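PDB 3WEU: L-lysine 6-oxidase, which catalyses the oxidative removal of the side-chain amino group of L-lysine with a cysteine tryptophylquinone cofactor, releasing hydrogen peroxide that kills bacteria. Local coordinates for residues Phe631-Asn636 / Thr646-Asn651; Trp587-Gly592 / Gln608-Ala613. All coordinates share one frame; numbering follows the deposited sequence. Where two conformers were deposited one is given.

Interaction 1 (Phe631-Asn636 / Thr646-Asn651); sequences FIRDRN and TETERN
F631 and T648 face each other as a hydrogen-bonded pair, with F631 N giving to T648 O at 2.9 Å and T648 N returning the bond to F631 O. The hydroxyl of T648 adds a third bond: OG1 lies 2.7 Å from F631 O and donates to it, and the two donors reach that oxygen from opposite faces of its carbonyl plane. A chi1 of 60° sets OG1 between the backbone N and the carbonyl carbon, close enough to the chain for this reach. The next hydrogen-bonded pair is R633 with T646, where R633 N meets T646 O at 3.0 Å, nearly straight at 165°. Strands 631-634 and 645-648 thus form an antiparallel beta hairpin, closed by the loop between them. The apolar part is small: between the two hydrogen-bonded pairs, I632 lays CD1 against E647 CG at 3.8 Å, while the E647 carboxylate leads off to a salt bridge with R614. Beside T648, a water mediates between two opposite charges. R633 NH1 and E649 OE2 stay 4.5 Å apart, and the water sits between them, accepting from NH1 in the guanidinium plane and donating to OE2 and to T648 OG1. Both ends are also tied to the 46-49 segment, R633 through the carbonyls of V46 and V47, E649 through F49 N.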
loop_
_atom_site.group_PDB
_atom_site.type_symbol
_atom_site.label_atom_id
_atom_site.label_comp_id
_atom_site.label_asym_id
_atom_site.label_seq_id
_atom_site.Cartn_x
_atom_site.Cartn_y
_atom_site.Cartn_z
ATOM N N PHE A 631 4.896 -15.189 28.033
ATOM C CA PHE A 631 6.148 -15.278 28.759
ATOM C C PHE A 631 6.473 -16.741 28.908
ATOM O O PHE A 631 5.642 -17.549 29.420
ATOM C CB PHE A 631 6.003 -14.672 30.144
ATOM C CG PHE A 631 6.000 -13.180 30.122
ATOM C CD1 PHE A 631 4.873 -12.486 29.698
ATOM C CD2 PHE A 631 7.174 -12.468 30.356
ATOM C CE1 PHE A 631 4.898 -11.095 29.584
ATOM C CE2 PHE A 631 7.208 -11.071 30.262
ATOM C CZ PHE A 631 6.048 -10.388 29.888
ATOM N N ILE A 632 7.664 -17.079 28.495
ATOM C CA ILE A 632 8.158 -18.474 28.568
ATOM C C ILE A 632 8.775 -18.651 29.943
ATOM O O ILE A 632 9.695 -17.943 30.309
ATOM C CB ILE A 632 9.197 -18.783 27.469
ATOM C CG1 ILE A 632 8.713 -18.300 26.117
ATOM C CG2 ILE A 632 9.547 -20.264 27.439
ATOM C CD1 ILE A 632 7.329 -18.797 25.673
ATOM N N ARG A 633 8.251 -19.609 30.709
ATOM C CA ARG A 633 8.669 -19.783 32.062
ATOM C C ARG A 633 8.633 -21.228 32.569
ATOM O O ARG A 633 7.902 -22.080 32.016
ATOM C CB ARG A 633 7.846 -18.853 32.904
ATOM C CG ARG A 633 7.007 -19.401 33.978
ATOM C CD ARG A 633 6.262 -18.313 34.716
ATOM N NE ARG A 633 6.803 -18.084 35.997
ATOM C CZ ARG A 633 6.293 -17.199 36.853
ATOM N NH1 ARG A 633 5.253 -16.435 36.517
ATOM N NH2 ARG A 633 6.785 -17.087 38.048
ATOM N N ASP A 634 9.486 -21.495 33.566
ATOM C CA ASP A 634 9.650 -22.800 34.082
ATOM C C ASP A 634 8.462 -23.139 35.011
ATOM O O ASP A 634 8.314 -22.539 36.094
ATOM C CB ASP A 634 10.986 -22.952 34.796
ATOM C CG ASP A 634 11.244 -24.341 35.305
ATOM O OD1 ASP A 634 10.480 -25.272 35.044
ATOM O OD2 ASP A 634 12.258 -24.486 36.067
ATOM N N ARG A 635 7.635 -24.056 34.551
ATOM C CA ARG A 635 6.460 -24.541 35.279
ATOM C C ARG A 635 6.824 -25.497 36.436
ATOM O O ARG A 635 5.968 -25.850 37.268
ATOM C CB ARG A 635 5.574 -25.265 34.288
ATOM C CG ARG A 635 4.911 -24.355 33.278
ATOM C CD ARG A 635 3.683 -23.692 33.903
ATOM N NE ARG A 635 2.707 -23.437 32.878
ATOM C CZ ARG A 635 1.487 -23.930 32.796
ATOM N NH1 ARG A 635 0.962 -24.710 33.722
ATOM N NH2 ARG A 635 0.761 -23.590 31.764
ATOM N N ASN A 636 8.103 -25.882 36.483
ATOM C CA ASN A 636 8.657 -26.751 37.513
ATOM C C ASN A 636 9.786 -26.116 38.306
ATOM O O ASN A 636 10.661 -26.829 38.818
ATOM C CB ASN A 636 9.192 -28.035 36.955
ATOM C CG ASN A 636 9.196 -29.150 37.974
ATOM O OD1 ASN A 636 8.375 -29.152 38.929
ATOM N ND2 ASN A 636 10.078 -30.149 37.765
ATOM N N THR A 646 7.200 -23.548 29.367
ATOM C CA THR A 646 6.166 -23.372 28.418
ATOM C C THR A 646 5.751 -21.915 28.337
ATOM O O THR A 646 6.073 -21.064 29.205
ATOM C CB THR A 646 4.834 -24.143 28.780
ATOM O OG1 THR A 646 4.198 -23.514 29.878
ATOM C CG2 THR A 646 5.080 -25.584 29.179
ATOM N N GLU A 647 4.946 -21.624 27.308
ATOM C CA GLU A 647 4.219 -20.358 27.247
ATOM C C GLU A 647 3.346 -20.244 28.495
ATOM O O GLU A 647 2.741 -21.232 28.951
ATOM C CB GLU A 647 3.208 -20.351 26.065
ATOM C CG GLU A 647 3.882 -20.094 24.730
ATOM C CD GLU A 647 2.930 -19.824 23.607
ATOM O OE1 GLU A 647 1.832 -20.385 23.642
ATOM O OE2 GLU A 647 3.304 -19.037 22.734
ATOM N N THR A 648 3.244 -19.032 29.007
ATOM C CA THR A 648 2.263 -18.658 30.043
ATOM C C THR A 648 1.750 -17.246 29.640
ATOM O O THR A 648 2.514 -16.449 29.030
ATOM C CB THR A 648 2.926 -18.588 31.463
ATOM O OG1 THR A 648 3.979 -17.610 31.499
ATOM C CG2 THR A 648 3.530 -19.966 31.891
ATOM N N GLU A 649 0.517 -16.933 30.037
ATOM C CA GLU A 649 -0.018 -15.585 29.984
ATOM C C GLU A 649 -0.130 -14.992 28.558
ATOM O O GLU A 649 -0.231 -13.761 28.379
ATOM C CB GLU A 649 0.753 -14.644 30.894
ATOM C CG GLU A 649 0.730 -15.050 32.359
ATOM C CD GLU A 649 1.324 -13.977 33.248
ATOM O OE1 GLU A 649 0.667 -12.903 33.385
ATOM O OE2 GLU A 649 2.451 -14.203 33.797
ATOM N N ARG A 650 -0.268 -15.860 27.561
ATOM C CA ARG A 650 -0.529 -15.366 26.177
ATOM C C ARG A 650 -1.947 -14.839 26.146
ATOM O O ARG A 650 -2.813 -15.429 26.762
ATOM C CB ARG A 650 -0.389 -16.505 25.151
ATOM C CG ARG A 650 -0.105 -15.973 23.750
ATOM C CD ARG A 650 -0.039 -17.030 22.677
ATOM N NE ARG A 650 0.825 -16.611 21.570
ATOM C CZ ARG A 650 0.449 -16.359 20.307
ATOM N NH1 ARG A 650 -0.782 -16.542 19.872
ATOM N NH2 ARG A 650 1.355 -15.943 19.460
ATOM N N ASN A 651 -2.219 -13.749 25.436
ATOM C CA ASN A 651 -3.610 -13.201 25.365
ATOM C C ASN A 651 -4.291 -13.873 24.176
ATOM O O ASN A 651 -4.428 -13.293 23.044
ATOM C CB ASN A 651 -3.597 -11.702 25.262
ATOM C CG ASN A 651 -2.770 -11.019 26.378
ATOM O OD1 ASN A 651 -2.310 -11.616 27.292
ATOM N ND2 ASN A 651 -2.647 -9.747 26.291
HETATM O O HOH W 1 3.654 -16.513 34.081
#

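Interaction 2 (Trp587-Gly592 / Gln608-Ala613); sequences WDVLTG and QQINYA. With EDO (1,2-ethanediol), chain J.
W587 presents the face of its indole to the amide of N611, whose ND2 stands 3.0 Å above the ring plane and over its centre. Ring and amide are almost perpendicular, 87° apart, and N611 turns its CG away from its own backbone nitrogen (chi1 180°), which carries the amide over the tryptophan; this tight amide-pi contact is made by the nitrogen. The apolar packing lies on the face of V589 and I610, with T591 beside it. There I610 CD1 comes within 3.5 Å of T591 CG2 and also touches V589 CG2, while the same CG2 branch of V589 lies against Y612 CB at 4.0 Å. Y612 sends its hydroxyl on to A630 O, and I632 covers both V589 and Y612. Backbone bonds hold the strands along this part: V589 and I610 exchange a pair, with I610 N 2.7 Å from V589 O, and Y612 N gives to W587 O. At the far end T591 OG1 accepts from Q608 N at 3.0 Å, a side-chain bond beside the one from T591 N to Q608 O, and OG1 also bonds to P605 O.

The other face, that of D588 and Q609, is the wetter one, its polar ends linked through water. D588 CB rests on the Q609 amide, and water links D588 O to Q609 NE2, which also bonds N314. D588 OD1 is hydrogen-bonded to Y579 OH, while a second water joins OD2 to N611 ND2 and to O1 of a 1,2-ethanediol, probably from the crystallisation liquor, whose O2 takes W587 NE1 in the ring plane at 3.1 Å. Strands 588-590 and 609-611 form a two-stranded antiparallel sheet, connected through helix 596-602.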
loop_
_atom_site.group_PDB
_atom_site.type_symbol
_atom_site.label_atom_id
_atom_site.label_comp_id
_atom_site.label_asym_id
_atom_site.label_seq_id
_atom_site.Cartn_x
_atom_site.Cartn_y
_atom_site.Cartn_z
ATOM N N TRP A 587 11.151 -18.395 19.532
ATOM C CA TRP A 587 10.600 -18.800 18.240
ATOM C C TRP A 587 9.855 -20.085 18.274
ATOM O O TRP A 587 8.716 -20.144 17.760
ATOM C CB TRP A 587 11.703 -18.800 17.195
ATOM C CG TRP A 587 11.239 -18.761 15.791
ATOM C CD1 TRP A 587 11.521 -19.654 14.787
ATOM C CD2 TRP A 587 10.447 -17.731 15.201
ATOM N NE1 TRP A 587 10.934 -19.233 13.639
ATOM C CE2 TRP A 587 10.271 -18.060 13.860
ATOM C CE3 TRP A 587 9.846 -16.607 15.693
ATOM C CZ2 TRP A 587 9.534 -17.277 12.995
ATOM C CZ3 TRP A 587 9.073 -15.820 14.823
ATOM C CH2 TRP A 587 8.933 -16.180 13.503
ATOM N N ASP A 588 10.475 -21.144 18.818
ATOM C CA ASP A 588 9.852 -22.459 18.881
ATOM C C ASP A 588 9.656 -22.782 20.353
ATOM O O ASP A 588 10.629 -22.955 21.073
ATOM C CB ASP A 588 10.731 -23.473 18.208
ATOM C CG ASP A 588 11.198 -23.002 16.848
ATOM O OD1 ASP A 588 12.279 -22.399 16.735
ATOM O OD2 ASP A 588 10.423 -23.170 15.900
ATOM N N VAL A 589 8.398 -22.784 20.781
ATOM C CA VAL A 589 8.033 -22.865 22.206
ATOM C C VAL A 589 6.921 -23.847 22.434
ATOM O O VAL A 589 6.183 -24.205 21.483
ATOM C CB VAL A 589 7.618 -21.492 22.761
ATOM C CG1 VAL A 589 8.764 -20.516 22.716
ATOM C CG2 VAL A 589 6.384 -20.946 22.086
ATOM N N LEU A 590 6.775 -24.289 23.693
ATOM C CA LEU A 590 5.765 -25.300 24.057
ATOM C C LEU A 590 4.513 -24.627 24.550
ATOM O O LEU A 590 4.584 -23.650 25.349
ATOM C CB LEU A 590 6.334 -26.232 25.148
ATOM C CG LEU A 590 7.620 -26.998 24.816
ATOM C CD1 LEU A 590 7.953 -27.897 26.010
ATOM C CD2 LEU A 590 7.347 -27.851 23.580
ATOM N N THR A 591 3.356 -25.095 24.066
ATOM C CA THR A 591 2.124 -24.633 24.572
ATOM C C THR A 591 1.974 -25.066 26.006
ATOM O O THR A 591 2.345 -26.179 26.392
ATOM C CB THR A 591 0.918 -25.178 23.781
ATOM O OG1 THR A 591 1.087 -26.603 23.685
ATOM C CG2 THR A 591 0.878 -24.588 22.431
ATOM N N GLY A 592 1.334 -24.195 26.768
ATOM C CA GLY A 592 1.241 -24.308 28.227
ATOM C C GLY A 592 -0.151 -24.404 28.907
ATOM O O GLY A 592 -0.224 -24.510 30.129
ATOM N N GLN A 608 2.818 -28.980 22.987
ATOM C CA GLN A 608 3.126 -29.041 21.584
ATOM C C GLN A 608 4.059 -27.878 21.244
ATOM O O GLN A 608 3.802 -26.760 21.741
ATOM C CB GLN A 608 1.841 -28.857 20.778
ATOM C CG GLN A 608 2.073 -29.056 19.282
ATOM C CD GLN A 608 0.838 -29.003 18.447
ATOM O OE1 GLN A 608 -0.282 -29.042 18.954
ATOM N NE2 GLN A 608 1.043 -28.873 17.141
ATOM N N GLN A 609 5.106 -28.087 20.420
ATOM C CA GLN A 609 5.970 -27.010 20.046
ATOM C C GLN A 609 5.373 -26.235 18.909
ATOM O O GLN A 609 5.015 -26.815 17.923
ATOM C CB GLN A 609 7.359 -27.486 19.655
ATOM C CG GLN A 609 8.359 -26.338 19.587
ATOM C CD GLN A 609 9.638 -26.761 18.906
ATOM O OE1 GLN A 609 9.640 -27.062 17.692
ATOM N NE2 GLN A 609 10.709 -26.896 19.694
ATOM N N ILE A 610 5.248 -24.949 19.032
ATOM C CA ILE A 610 4.626 -24.153 17.984
ATOM C C ILE A 610 5.321 -22.840 17.892
ATOM O O ILE A 610 6.153 -22.495 18.692
ATOM C CB ILE A 610 3.108 -23.884 18.261
ATOM C CG1 ILE A 610 2.835 -22.859 19.324
ATOM C CG2 ILE A 610 2.367 -25.158 18.501
ATOM C CD1 ILE A 610 3.486 -23.020 20.624
ATOM N N ASN A 611 4.973 -22.073 16.878
ATOM C CA ASN A 611 5.624 -20.773 16.715
ATOM C C ASN A 611 5.187 -19.742 17.768
ATOM O O ASN A 611 3.969 -19.443 18.000
ATOM C CB ASN A 611 5.406 -20.219 15.314
ATOM C CG ASN A 611 6.078 -18.845 15.139
ATOM O OD1 ASN A 611 5.452 -17.786 15.191
ATOM N ND2 ASN A 611 7.369 -18.876 14.900
ATOM N N TYR A 612 6.189 -19.172 18.412
ATOM C CA TYR A 612 5.956 -18.218 19.492
ATOM C C TYR A 612 5.082 -17.001 19.068
ATOM O O TYR A 612 4.295 -16.472 19.844
ATOM C CB TYR A 612 7.309 -17.694 19.999
ATOM C CG TYR A 612 7.241 -16.568 21.008
ATOM C CD1 TYR A 612 6.893 -16.821 22.336
ATOM C CD2 TYR A 612 7.504 -15.264 20.652
ATOM C CE1 TYR A 612 6.822 -15.827 23.269
ATOM C CE2 TYR A 612 7.455 -14.272 21.576
ATOM C CZ TYR A 612 7.083 -14.557 22.883
ATOM O OH TYR A 612 6.980 -13.574 23.795
ATOM N N ALA A 613 5.357 -16.487 17.875
ATOM C CA ALA A 613 4.671 -15.284 17.404
ATOM C C ALA A 613 3.473 -15.585 16.523
ATOM O O ALA A 613 3.056 -14.698 15.812
ATOM C CB ALA A 613 5.651 -14.424 16.626
HETATM C C1 EDO J . 8.112 -20.412 10.725
HETATM O O1 EDO J . 7.890 -19.912 12.041
HETATM C C2 EDO J . 9.394 -21.248 10.812
HETATM O O2 EDO J . 10.556 -20.391 10.752
HETATM O O HOH W 2 10.929 -25.585 22.272
HETATM O O HOH W 3 8.477 -21.609 14.495
#

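How the interactions relate
Interactions 1 and 2 are successive along the chain and lie side by side, their centres 10 Å apart. Each is built on a two-stranded antiparallel pair, and E647 and L590 bridge them: E647 N is 2.8 Å from L590 O, probably a hydrogen bond. A second probable bond runs from R650 NH2 to Y612 O, at 3.0 Å. R614, just past 608-613, ties in as well, pairing with E647 while its NH1 bonds N611 O. In sequence, strand 588-590 follows soon after W581, half of the cysteine tryptophylquinone cross-link with C516, and W587 touches T517, next to C516; interaction 2 is therefore the one nearer in sequence to the cofactor.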